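Local atomic coordinates of aspartate aminotransferase (Thermotoga maritima, PDB entry 1O4S), a protein that catalyses the pyridoxal 5'-phosphate-dependent transfer of an amino group from L-aspartate to 2-oxoglutarate, giving oxaloacetate and L-glutamate. Residues I238-F244 and V255-S261; N116-A120 and A267-Q272; S100-V105 and S261-A265; G79-L83 and Q284-L288. All coordinates share one frame; numbering follows the deposited sequence.

Contact 1. Residues I238-F244 and V255-S261; sequences IVYINGF and VGYLISS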
loop_
_atom_site.group_PDB
_atom_site.type_symbol
_atom_site.label_atom_id
_atom_site.label_comp_id
_atom_site.label_asym_id
_atom_site.label_seq_id
_atom_site.Cartn_x
_atom_site.Cartn_y
_atom_site.Cartn_z
ATOM N N ILE B 238 11.110 -20.507 -2.380
ATOM C CA ILE B 238 9.800 -20.242 -2.992
ATOM C C ILE B 238 9.120 -19.057 -2.348
ATOM O O ILE B 238 9.004 -19.007 -1.135
ATOM C CB ILE B 238 8.874 -21.460 -2.858
ATOM C CG1 ILE B 238 9.533 -22.727 -3.425
ATOM C CG2 ILE B 238 7.513 -21.179 -3.522
ATOM C CD1 ILE B 238 9.776 -22.697 -4.928
ATOM N N VAL B 239 8.645 -18.130 -3.177
ATOM C CA VAL B 239 7.756 -17.059 -2.740
ATOM C C VAL B 239 6.432 -17.289 -3.465
ATOM O O VAL B 239 6.364 -17.174 -4.680
ATOM C CB VAL B 239 8.322 -15.636 -3.062
ATOM C CG1 VAL B 239 7.365 -14.555 -2.644
ATOM C CG2 VAL B 239 9.681 -15.426 -2.380
ATOM N N TYR B 240 5.395 -17.619 -2.719
ATOM C CA TYR B 240 4.116 -17.935 -3.294
ATOM C C TYR B 240 3.185 -16.738 -3.136
ATOM O O TYR B 240 3.054 -16.191 -2.050
ATOM C CB TYR B 240 3.564 -19.189 -2.616
ATOM C CG TYR B 240 2.181 -19.585 -3.045
ATOM C CD1 TYR B 240 1.971 -20.320 -4.223
ATOM C CD2 TYR B 240 1.051 -19.221 -2.260
ATOM C CE1 TYR B 240 0.658 -20.691 -4.618
ATOM C CE2 TYR B 240 -0.239 -19.590 -2.635
ATOM C CZ TYR B 240 -0.439 -20.316 -3.816
ATOM O OH TYR B 240 -1.708 -20.695 -4.161
ATOM N N ILE B 241 2.562 -16.332 -4.241
ATOM C CA ILE B 241 1.666 -15.190 -4.256
ATOM C C ILE B 241 0.288 -15.547 -4.789
ATOM O O ILE B 241 0.149 -16.140 -5.872
ATOM C CB ILE B 241 2.302 -14.013 -5.035
ATOM C CG1 ILE B 241 3.528 -13.562 -4.244
ATOM C CG2 ILE B 241 1.287 -12.888 -5.249
ATOM C CD1 ILE B 241 4.298 -12.529 -4.828
ATOM N N ASN B 242 -0.731 -15.164 -4.015
ATOM C CA ASN B 242 -2.131 -15.365 -4.371
ATOM C C ASN B 242 -2.981 -14.290 -3.670
ATOM O O ASN B 242 -2.449 -13.370 -3.048
ATOM C CB ASN B 242 -2.539 -16.810 -4.037
ATOM C CG ASN B 242 -3.642 -17.376 -4.957
ATOM O OD1 ASN B 242 -4.471 -16.642 -5.485
ATOM N ND2 ASN B 242 -3.664 -18.702 -5.104
ATOM N N GLY B 243 -4.295 -14.361 -3.829
ATOM C CA GLY B 243 -5.214 -13.466 -3.153
ATOM C C GLY B 243 -6.638 -13.701 -3.607
ATOM O O GLY B 243 -6.927 -14.718 -4.244
ATOM N N PHE B 244 -7.514 -12.745 -3.306
ATOM C CA PHE B 244 -8.958 -12.946 -3.439
ATOM C C PHE B 244 -9.547 -12.244 -4.629
ATOM O O PHE B 244 -10.732 -12.413 -4.950
ATOM C CB PHE B 244 -9.651 -12.485 -2.145
ATOM C CG PHE B 244 -9.263 -13.301 -0.981
ATOM C CD1 PHE B 244 -8.070 -13.030 -0.307
ATOM C CD2 PHE B 244 -10.024 -14.411 -0.609
ATOM C CE1 PHE B 244 -7.669 -13.806 0.762
ATOM C CE2 PHE B 244 -9.628 -15.215 0.459
ATOM C CZ PHE B 244 -8.448 -14.917 1.144
ATOM N N VAL B 255 -7.049 -7.431 -1.150
ATOM C CA VAL B 255 -6.544 -8.425 -0.216
ATOM C C VAL B 255 -5.847 -9.536 -0.985
ATOM O O VAL B 255 -6.459 -10.238 -1.791
ATOM C CB VAL B 255 -7.638 -9.124 0.581
ATOM C CG1 VAL B 255 -7.013 -9.966 1.714
ATOM C CG2 VAL B 255 -8.627 -8.160 1.073
ATOM N N GLY B 256 -4.557 -9.680 -0.723
ATOM C CA GLY B 256 -3.783 -10.760 -1.255
ATOM C C GLY B 256 -2.828 -11.175 -0.165
ATOM O O GLY B 256 -2.907 -10.670 0.971
ATOM N N TYR B 257 -1.909 -12.073 -0.519
ATOM C CA TYR B 257 -0.965 -12.566 0.442
ATOM C C TYR B 257 0.247 -13.195 -0.197
ATOM O O TYR B 257 0.260 -13.534 -1.390
ATOM C CB TYR B 257 -1.645 -13.573 1.387
ATOM C CG TYR B 257 -2.306 -14.722 0.671
ATOM C CD1 TYR B 257 -1.569 -15.838 0.260
ATOM C CD2 TYR B 257 -3.645 -14.689 0.390
ATOM C CE1 TYR B 257 -2.156 -16.885 -0.402
ATOM C CE2 TYR B 257 -4.254 -15.731 -0.304
ATOM C CZ TYR B 257 -3.508 -16.831 -0.684
ATOM O OH TYR B 257 -4.123 -17.874 -1.328
ATOM N N LEU B 258 1.276 -13.335 0.638
ATOM C CA LEU B 258 2.522 -13.981 0.282
ATOM C C LEU B 258 2.748 -15.055 1.306
ATOM O O LEU B 258 2.490 -14.853 2.493
ATOM C CB LEU B 258 3.638 -12.944 0.324
ATOM C CG LEU B 258 5.094 -13.368 0.159
ATOM C CD1 LEU B 258 5.869 -12.298 -0.552
ATOM C CD2 LEU B 258 5.751 -13.701 1.529
ATOM N N ILE B 259 3.200 -16.209 0.829
ATOM C CA ILE B 259 3.688 -17.291 1.660
ATOM C C ILE B 259 5.121 -17.632 1.227
ATOM O O ILE B 259 5.381 -17.850 0.055
ATOM C CB ILE B 259 2.792 -18.558 1.520
ATOM C CG1 ILE B 259 1.299 -18.198 1.591
ATOM C CG2 ILE B 259 3.180 -19.594 2.605
ATOM C CD1 ILE B 259 0.313 -19.414 1.689
ATOM N N SER B 260 6.034 -17.698 2.179
ATOM C CA SER B 260 7.402 -18.131 1.920
ATOM C C SER B 260 7.984 -18.751 3.200
ATOM O O SER B 260 7.243 -19.180 4.045
ATOM C CB SER B 260 8.248 -16.927 1.417
ATOM O OG SER B 260 9.498 -17.331 0.869
ATOM N N SER B 261 9.300 -18.841 3.311
ATOM C CA SER B 261 9.962 -19.185 4.566
ATOM C C SER B 261 9.649 -18.140 5.618
ATOM O O SER B 261 9.239 -17.026 5.278
ATOM C CB SER B 261 11.487 -19.276 4.372
ATOM O OG SER B 261 12.037 -18.064 3.877
#
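Tyr257, Tyr240 and Phe244 give up the most surface where strands 238-243 and 256-259 pair antiparallel, inside the seven-stranded mixed sheet of the large domain of this fold-type I aminotransferase. The ring of Tyr257 lies back over the partner strand: chi1 of 56° sets CG between the backbone N and the carbonyl carbon, and the ring then spans the Asn242-Gly243 backbone, with Asn242 O beneath one face. Its hydroxyl end passes alongside Asn242, OH standing 3.3 Å from Asn242 CB. Tyr240, CG anti to the backbone N, points the same way as Tyr257, and the two rings meet edge to edge, Tyr240 CE2 lying 4.0 Å from Tyr257 CE1. The Tyr240 hydroxyl in turn accepts a bond from Asn242 ND2 (2.9 Å), lying in the plane of that amide. Ile87 and Ile91 of helix 81-95 pack on this face, which suits large, mainly apolar rings. Phe244 crosses Tyr257 at about a right angle and rests CD1 on Val255 CG1 (3.8 Å), while its backbone N bonds to Val255 O. At the end of the strand pair, Gly243 CA and Gly256 CA approach to 3.6 Å, a spacing at which a CB on Gly243 would clash with Gly256 CA; the nearest atoms of Gly256 and the pyridoxal phosphate are about 5 Å apart. On the other face Val239 CG1 presses tightly on Leu258 CD1. Past the last bridge, Ser260 takes over from the backbone: its OG donates to Ile238 O at 2.7 Å, tilted 31° from the carbonyl plane.

Contact 2. Residues N116-A120 and A267-Q272; sequences NAFMA and AVSKIQ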
loop_
_atom_site.group_PDB
_atom_site.type_symbol
_atom_site.label_atom_id
_atom_site.label_comp_id
_atom_site.label_asym_id
_atom_site.label_seq_id
_atom_site.Cartn_x
_atom_site.Cartn_y
_atom_site.Cartn_z
ATOM N N ASN B 116 6.418 -6.150 -2.330
ATOM C CA ASN B 116 7.100 -6.500 -1.079
ATOM C C ASN B 116 8.169 -7.578 -1.260
ATOM O O ASN B 116 9.215 -7.492 -0.631
ATOM C CB ASN B 116 6.137 -6.970 0.012
ATOM C CG ASN B 116 5.236 -5.872 0.560
ATOM O OD1 ASN B 116 5.406 -4.672 0.299
ATOM N ND2 ASN B 116 4.269 -6.299 1.357
ATOM N N ALA B 117 7.904 -8.567 -2.119
ATOM C CA ALA B 117 8.879 -9.616 -2.461
ATOM C C ALA B 117 10.142 -9.037 -3.100
ATOM O O ALA B 117 11.281 -9.356 -2.705
ATOM C CB ALA B 117 8.243 -10.677 -3.392
ATOM N N PHE B 118 9.938 -8.171 -4.085
ATOM C CA PHE B 118 11.061 -7.541 -4.761
ATOM C C PHE B 118 11.846 -6.658 -3.794
ATOM O O PHE B 118 13.056 -6.674 -3.805
ATOM C CB PHE B 118 10.561 -6.753 -5.957
ATOM C CG PHE B 118 9.921 -7.625 -7.025
ATOM C CD1 PHE B 118 10.532 -8.811 -7.437
ATOM C CD2 PHE B 118 8.733 -7.240 -7.642
ATOM C CE1 PHE B 118 9.958 -9.592 -8.431
ATOM C CE2 PHE B 118 8.168 -8.003 -8.644
ATOM C CZ PHE B 118 8.768 -9.181 -9.025
ATOM N N MET B 119 11.149 -5.886 -2.962
ATOM C CA MET B 119 11.815 -5.006 -2.006
ATOM C C MET B 119 12.578 -5.840 -0.936
ATOM O O MET B 119 13.648 -5.430 -0.439
ATOM C CB MET B 119 10.783 -4.111 -1.302
ATOM C CG MET B 119 10.157 -3.042 -2.127
ATOM S SD MET B 119 11.344 -1.752 -2.630
ATOM C CE MET B 119 11.536 -0.859 -1.154
ATOM N N ALA B 120 12.036 -7.009 -0.603
ATOM C CA ALA B 120 12.604 -7.834 0.443
ATOM C C ALA B 120 13.780 -8.635 -0.038
ATOM O O ALA B 120 14.676 -8.903 0.734
ATOM C CB ALA B 120 11.571 -8.736 1.036
ATOM N N ALA B 267 10.936 -10.525 6.664
ATOM C CA ALA B 267 11.411 -9.410 5.879
ATOM C C ALA B 267 10.225 -8.712 5.188
ATOM O O ALA B 267 10.088 -7.490 5.243
ATOM C CB ALA B 267 12.448 -9.893 4.847
ATOM N N VAL B 268 9.371 -9.499 4.550
ATOM C CA VAL B 268 8.224 -8.962 3.832
ATOM C C VAL B 268 7.298 -8.208 4.763
ATOM O O VAL B 268 6.790 -7.150 4.403
ATOM C CB VAL B 268 7.509 -10.070 3.025
ATOM C CG1 VAL B 268 6.102 -9.662 2.641
ATOM C CG2 VAL B 268 8.335 -10.453 1.809
ATOM N N SER B 269 7.174 -8.686 5.993
ATOM C CA SER B 269 6.332 -8.097 7.015
ATOM C C SER B 269 6.855 -6.719 7.471
ATOM O O SER B 269 6.087 -5.807 7.755
ATOM C CB SER B 269 6.118 -9.128 8.162
ATOM O OG SER B 269 5.582 -10.240 7.479
ATOM N N LYS B 270 8.170 -6.571 7.511
ATOM C CA LYS B 270 8.800 -5.294 7.773
ATOM C C LYS B 270 8.487 -4.293 6.670
ATOM O O LYS B 270 8.114 -3.208 6.975
ATOM C CB LYS B 270 10.315 -5.458 7.928
ATOM C CG LYS B 270 10.715 -6.155 9.204
ATOM C CD LYS B 270 12.234 -6.374 9.239
ATOM C CE LYS B 270 12.646 -7.247 10.424
ATOM N NZ LYS B 270 13.895 -8.032 10.144
ATOM N N ILE B 271 8.598 -4.684 5.403
ATOM C CA ILE B 271 8.208 -3.818 4.299
ATOM C C ILE B 271 6.738 -3.361 4.474
ATOM O O ILE B 271 6.439 -2.176 4.374
ATOM C CB ILE B 271 8.360 -4.500 2.894
ATOM C CG1 ILE B 271 9.761 -5.101 2.651
ATOM C CG2 ILE B 271 8.065 -3.469 1.773
ATOM C CD1 ILE B 271 10.852 -4.106 2.731
ATOM N N GLN B 272 5.845 -4.327 4.711
ATOM C CA GLN B 272 4.403 -4.091 4.807
ATOM C C GLN B 272 4.151 -3.095 5.897
ATOM O O GLN B 272 3.420 -2.127 5.724
ATOM C CB GLN B 272 3.648 -5.411 5.101
ATOM C CG GLN B 272 2.099 -5.302 5.137
ATOM C CD GLN B 272 1.474 -5.052 3.789
ATOM O OE1 GLN B 272 2.008 -5.452 2.777
ATOM N NE2 GLN B 272 0.312 -4.436 3.785
#
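The Asn116 amide and the Ile271 side chain run antiparallel alongside one another. Asn116 OD1 comes to 3.3 Å from Ile271 CG2, and the nitrogen of the same amide reaches on to Gln272. There ND2 donates to Gln272 OE1 at 2.8 Å, the acceptor lying in the Asn116 amide plane and the donor in the carbonyl plane of the glutamine, although the two amides are turned 72° against each other. Gln272 gets there by a bend: CG leaves anti to the backbone N, and chi2 of 70° folds the carboxamide back toward Asn116. Its NE2 is taken by Gln112 OE1 and Ser277 O, so both ends of this buried amide are satisfied and its rotation is fixed. These residues belong to helices 109-121 and 262-275 of the large domain, which pack on the same face of the central sheet; the axes of the two short segments come within 8.8 Å and make 112°. Beside the Asn116-Val268 approach, small side chains let the helices meet: Ala120 CB sits 3.7 Å from Val268 CG2 and 4.1 Å from Ala267 CB, while the other branch of the valine, CG1, touches Asn116 CB. Val268 thus straddles one turn of the opposing helix, a fit for a beta-branched residue. Farther out, Ile271 CD1 meets Met119 CB at 4.0 Å. The second subunit closes this side of the pair: its Ile18 packs on Ile271, its Val14 on Ala267, and its Ser15 OG hydrogen-bonds to Met119 O.

Contact 3. Residues S100-V105 and S261-A265; sequences SPDQVV and SEKVA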
loop_
_atom_site.group_PDB
_atom_site.type_symbol
_atom_site.label_atom_id
_atom_site.label_comp_id
_atom_site.label_asym_id
_atom_site.label_seq_id
_atom_site.Cartn_x
_atom_site.Cartn_y
_atom_site.Cartn_z
ATOM N N SER B 100 2.904 -22.730 8.545
ATOM C CA SER B 100 2.668 -21.911 9.727
ATOM C C SER B 100 2.037 -20.539 9.366
ATOM O O SER B 100 2.319 -19.985 8.327
ATOM C CB SER B 100 3.990 -21.750 10.472
ATOM O OG SER B 100 3.934 -20.761 11.466
ATOM N N PRO B 101 1.181 -19.985 10.224
ATOM C CA PRO B 101 0.630 -18.632 10.005
ATOM C C PRO B 101 1.732 -17.555 9.909
ATOM O O PRO B 101 1.558 -16.536 9.237
ATOM C CB PRO B 101 -0.239 -18.396 11.245
ATOM C CG PRO B 101 -0.462 -19.754 11.847
ATOM C CD PRO B 101 0.697 -20.576 11.485
ATOM N N ASP B 102 2.863 -17.806 10.572
ATOM C CA ASP B 102 4.029 -16.918 10.506
ATOM C C ASP B 102 4.783 -16.969 9.159
ATOM O O ASP B 102 5.723 -16.204 8.957
ATOM C CB ASP B 102 4.966 -17.195 11.688
ATOM C CG ASP B 102 4.359 -16.740 13.042
ATOM O OD1 ASP B 102 4.891 -17.204 14.103
ATOM O OD2 ASP B 102 3.325 -15.965 13.147
ATOM N N GLN B 103 4.353 -17.830 8.232
ATOM C CA GLN B 103 4.888 -17.846 6.868
ATOM C C GLN B 103 4.091 -16.977 5.893
ATOM O O GLN B 103 4.460 -16.865 4.746
ATOM C CB GLN B 103 4.899 -19.278 6.329
ATOM C CG GLN B 103 5.949 -20.150 6.952
ATOM C CD GLN B 103 5.969 -21.558 6.376
ATOM O OE1 GLN B 103 5.432 -22.471 6.986
ATOM N NE2 GLN B 103 6.567 -21.728 5.198
ATOM N N VAL B 104 2.982 -16.411 6.365
ATOM C CA VAL B 104 2.003 -15.680 5.549
ATOM C C VAL B 104 2.051 -14.197 5.894
ATOM O O VAL B 104 2.111 -13.818 7.054
ATOM C CB VAL B 104 0.554 -16.179 5.812
ATOM C CG1 VAL B 104 -0.518 -15.354 4.982
ATOM C CG2 VAL B 104 0.438 -17.692 5.559
ATOM N N VAL B 105 2.009 -13.345 4.878
ATOM C CA VAL B 105 1.815 -11.922 5.088
ATOM C C VAL B 105 0.651 -11.503 4.204
ATOM O O VAL B 105 0.622 -11.800 3.020
ATOM C CB VAL B 105 3.065 -11.071 4.704
ATOM C CG1 VAL B 105 2.891 -9.665 5.145
ATOM C CG2 VAL B 105 4.334 -11.663 5.324
ATOM N N SER B 261 9.300 -18.841 3.311
ATOM C CA SER B 261 9.962 -19.185 4.566
ATOM C C SER B 261 9.649 -18.140 5.618
ATOM O O SER B 261 9.239 -17.026 5.278
ATOM C CB SER B 261 11.487 -19.276 4.372
ATOM O OG SER B 261 12.037 -18.064 3.877
ATOM N N GLU B 262 9.813 -18.504 6.895
ATOM C CA GLU B 262 9.580 -17.569 7.991
ATOM C C GLU B 262 10.551 -16.399 7.888
ATOM O O GLU B 262 10.183 -15.272 8.216
ATOM C CB GLU B 262 9.627 -18.257 9.365
ATOM C CG GLU B 262 8.375 -19.122 9.586
ATOM C CD GLU B 262 8.357 -19.959 10.873
ATOM O OE1 GLU B 262 7.569 -20.957 10.918
ATOM O OE2 GLU B 262 9.132 -19.631 11.828
ATOM N N LYS B 263 11.758 -16.664 7.386
ATOM C CA LYS B 263 12.764 -15.633 7.168
ATOM C C LYS B 263 12.273 -14.577 6.168
ATOM O O LYS B 263 12.303 -13.387 6.470
ATOM C CB LYS B 263 14.074 -16.274 6.685
ATOM C CG LYS B 263 15.188 -15.290 6.322
ATOM C CD LYS B 263 16.552 -15.974 6.111
ATOM C CE LYS B 263 17.533 -15.021 5.384
ATOM N NZ LYS B 263 18.867 -15.673 5.119
ATOM N N VAL B 264 11.799 -15.016 5.001
ATOM C CA VAL B 264 11.331 -14.104 3.970
ATOM C C VAL B 264 10.039 -13.387 4.372
ATOM O O VAL B 264 9.884 -12.208 4.100
ATOM C CB VAL B 264 11.128 -14.818 2.657
ATOM C CG1 VAL B 264 10.458 -13.920 1.632
ATOM C CG2 VAL B 264 12.466 -15.308 2.146
ATOM N N ALA B 265 9.138 -14.111 5.022
ATOM C CA ALA B 265 7.909 -13.558 5.551
ATOM C C ALA B 265 8.181 -12.448 6.562
ATOM O O ALA B 265 7.490 -11.459 6.594
ATOM C CB ALA B 265 7.062 -14.641 6.182
HETATM O O HOH W 1 7.849 -14.997 9.920
#
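The start of helix 262-275, N-capped by Ser261, packs against the 3-10 turn 101-103 that leads into edge strand 104-107 of the large-domain sheet. Ala265 supplies the close fit: its CB lies 3.5 Å from Asp102 O and 3.7 Å from Gln103 O, a place where a methyl fits closely against the backbone. Val105 CG2 closes in from the strand, 3.4 Å from Ala265 O. Nearer the surface, the extended chains of Gln103 and Glu262 cross with CG on CG at 3.7 Å. The amide beyond that crossing is held from both ends, OE1 accepting from Ser100 N and NE2 donating to Ser260 O. Ser100 OG accepts in turn from Asp102 N at 3.3 Å, an ST turn, and lies beside Glu262 OE1 without bonding to it. An alanine at Ser100 is likely to cost the turn this bond, leaving Asp102 N without its hydroxyl acceptor. One water donates to Asp102 O (2.6 Å) and to Glu262 O (2.9 Å). With no direct hydrogen bond between them, the polar link between these two segments runs through that water, while Asp102 directs its negative charge to a salt bridge with Arg78, probably easing the nearness of Glu262.

Contact 4. Residues G79-L83 and Q284-L288; sequences GIYEL and QYAAL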
loop_
_atom_site.group_PDB
_atom_site.type_symbol
_atom_site.label_atom_id
_atom_site.label_comp_id
_atom_site.label_asym_id
_atom_site.label_seq_id
_atom_site.Cartn_x
_atom_site.Cartn_y
_atom_site.Cartn_z
ATOM N N GLY B 79 -1.178 -8.902 9.055
ATOM C CA GLY B 79 -2.529 -9.402 8.942
ATOM C C GLY B 79 -2.964 -10.069 10.234
ATOM O O GLY B 79 -2.109 -10.612 10.974
ATOM N N ILE B 80 -4.261 -10.025 10.524
ATOM C CA ILE B 80 -4.777 -10.649 11.748
ATOM C C ILE B 80 -4.454 -12.134 11.730
ATOM O O ILE B 80 -4.539 -12.765 10.677
ATOM C CB ILE B 80 -6.320 -10.447 11.928
ATOM C CG1 ILE B 80 -7.108 -11.041 10.766
ATOM C CG2 ILE B 80 -6.680 -8.941 12.133
ATOM C CD1 ILE B 80 -8.607 -10.965 10.941
ATOM N N TYR B 81 -4.111 -12.685 12.888
ATOM C CA TYR B 81 -3.679 -14.070 13.025
ATOM C C TYR B 81 -4.634 -15.040 12.377
ATOM O O TYR B 81 -4.221 -15.974 11.706
ATOM C CB TYR B 81 -3.583 -14.469 14.514
ATOM C CG TYR B 81 -3.091 -15.869 14.692
ATOM C CD1 TYR B 81 -1.753 -16.165 14.516
ATOM C CD2 TYR B 81 -3.966 -16.909 15.018
ATOM C CE1 TYR B 81 -1.278 -17.462 14.653
ATOM C CE2 TYR B 81 -3.513 -18.203 15.156
ATOM C CZ TYR B 81 -2.151 -18.475 14.983
ATOM O OH TYR B 81 -1.664 -19.765 15.133
ATOM N N GLU B 82 -5.918 -14.807 12.593
ATOM C CA GLU B 82 -6.972 -15.704 12.114
ATOM C C GLU B 82 -7.011 -15.810 10.576
ATOM O O GLU B 82 -7.219 -16.909 10.015
ATOM C CB GLU B 82 -8.317 -15.241 12.690
ATOM C CG GLU B 82 -8.454 -15.503 14.216
ATOM C CD GLU B 82 -7.791 -14.465 15.188
ATOM O OE1 GLU B 82 -7.310 -13.344 14.781
ATOM O OE2 GLU B 82 -7.754 -14.798 16.429
ATOM N N LEU B 83 -6.739 -14.691 9.901
ATOM C CA LEU B 83 -6.687 -14.677 8.443
ATOM C C LEU B 83 -5.413 -15.407 7.971
ATOM O O LEU B 83 -5.460 -16.244 7.090
ATOM C CB LEU B 83 -6.776 -13.251 7.884
ATOM C CG LEU B 83 -6.694 -13.048 6.377
ATOM C CD1 LEU B 83 -7.680 -13.989 5.629
ATOM C CD2 LEU B 83 -6.892 -11.599 5.954
ATOM N N GLN B 284 -9.971 -7.519 5.791
ATOM C CA GLN B 284 -9.438 -8.705 6.434
ATOM C C GLN B 284 -10.553 -9.613 6.847
ATOM O O GLN B 284 -10.474 -10.809 6.575
ATOM C CB GLN B 284 -8.539 -8.364 7.588
ATOM C CG GLN B 284 -7.327 -7.598 7.161
ATOM C CD GLN B 284 -6.268 -7.486 8.235
ATOM O OE1 GLN B 284 -5.768 -8.485 8.702
ATOM N NE2 GLN B 284 -5.895 -6.277 8.578
ATOM N N TYR B 285 -11.592 -9.078 7.468
ATOM C CA TYR B 285 -12.725 -9.912 7.837
ATOM C C TYR B 285 -13.500 -10.434 6.650
ATOM O O TYR B 285 -13.965 -11.591 6.666
ATOM C CB TYR B 285 -13.621 -9.237 8.882
ATOM C CG TYR B 285 -12.913 -9.276 10.231
ATOM C CD1 TYR B 285 -12.220 -8.179 10.712
ATOM C CD2 TYR B 285 -12.886 -10.445 10.986
ATOM C CE1 TYR B 285 -11.551 -8.216 11.910
ATOM C CE2 TYR B 285 -12.217 -10.490 12.194
ATOM C CZ TYR B 285 -11.558 -9.355 12.642
ATOM O OH TYR B 285 -10.899 -9.369 13.818
ATOM N N ALA B 286 -13.594 -9.627 5.601
ATOM C CA ALA B 286 -14.228 -10.078 4.369
ATOM C C ALA B 286 -13.459 -11.308 3.783
ATOM O O ALA B 286 -14.058 -12.297 3.411
ATOM C CB ALA B 286 -14.288 -8.944 3.374
ATOM N N ALA B 287 -12.135 -11.221 3.733
ATOM C CA ALA B 287 -11.292 -12.285 3.214
ATOM C C ALA B 287 -11.350 -13.567 4.053
ATOM O O ALA B 287 -11.372 -14.671 3.538
ATOM C CB ALA B 287 -9.836 -11.773 3.058
ATOM N N LEU B 288 -11.440 -13.414 5.356
ATOM C CA LEU B 288 -11.524 -14.554 6.241
ATOM C C LEU B 288 -12.802 -15.351 5.901
ATOM O O LEU B 288 -12.758 -16.570 5.779
ATOM C CB LEU B 288 -11.451 -14.077 7.700
ATOM C CG LEU B 288 -11.576 -15.081 8.834
ATOM C CD1 LEU B 288 -10.446 -16.116 8.786
ATOM C CD2 LEU B 288 -11.553 -14.323 10.147
#
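Gly79 brings its CA to 3.4 Å from Gln284 OE1, and its backbone angles (phi 112°) suit glycine, since a CB would press on the preceding carbonyl oxygen. Ile80, at the N-cap position of helix 81-95, carries the polar link: its N donates to Gln284 OE1 at 2.8 Å and 168°, in the carbonyl plane. The Ile80 side chain runs antiparallel to that of the glutamine, and with CG1 between the backbone N and carbonyl carbon (chi1 60°) it sets CD1 over one face of the Tyr285 ring, 4.0 Å from the centroid, a CH-pi contact. A leucine in place of Gln284 would probably leave Ile80 N without its acceptor, and Thr75 OG1 and Ile279 O without the NE2 that bonds to both. In the first turn of the helix, Glu82 O touches Leu288 CD1 at 3.5 Å. Leu83 ends the segment by splitting its methyls, CD2 against Gln284 O (3.7 Å) and CD1 toward Ala287 CB and Leu288 N; the small alanine admits the forked leucine. Helix 281-290 thus packs beside the start of helix 81-95 and reaches the end of the strand pair too, its Ala287 packing on Val255 and its Tyr285 stacking on Phe66.

Overall arrangement
Contacts 1, 2 and 4 are buried, and contact 3 lies nearest the surface. Contact 1 is a strand pair held chiefly by backbone hydrogen bonds; the others set helices around its sheet. Contact 2 covers the Val239-Leu258 face, where Ala117 touches Val239 and Leu258, and Val268 touches Leu258; it is the contact of the four in which the second subunit takes a large part. Contact 3 shares Ser261 with contact 1 and helix 262-275 with contact 2, continuing the sheet through Leu258 O to Val105 N; it is bridged by a water, with Asp102 paired to Arg78 outside it. Contact 4 meets contact 1 where Ala287 packs on Phe244 and Val255. Contacts 2 and 4 each have one hydrogen bond across, accepted by a glutamine OE1, amid apolar packing.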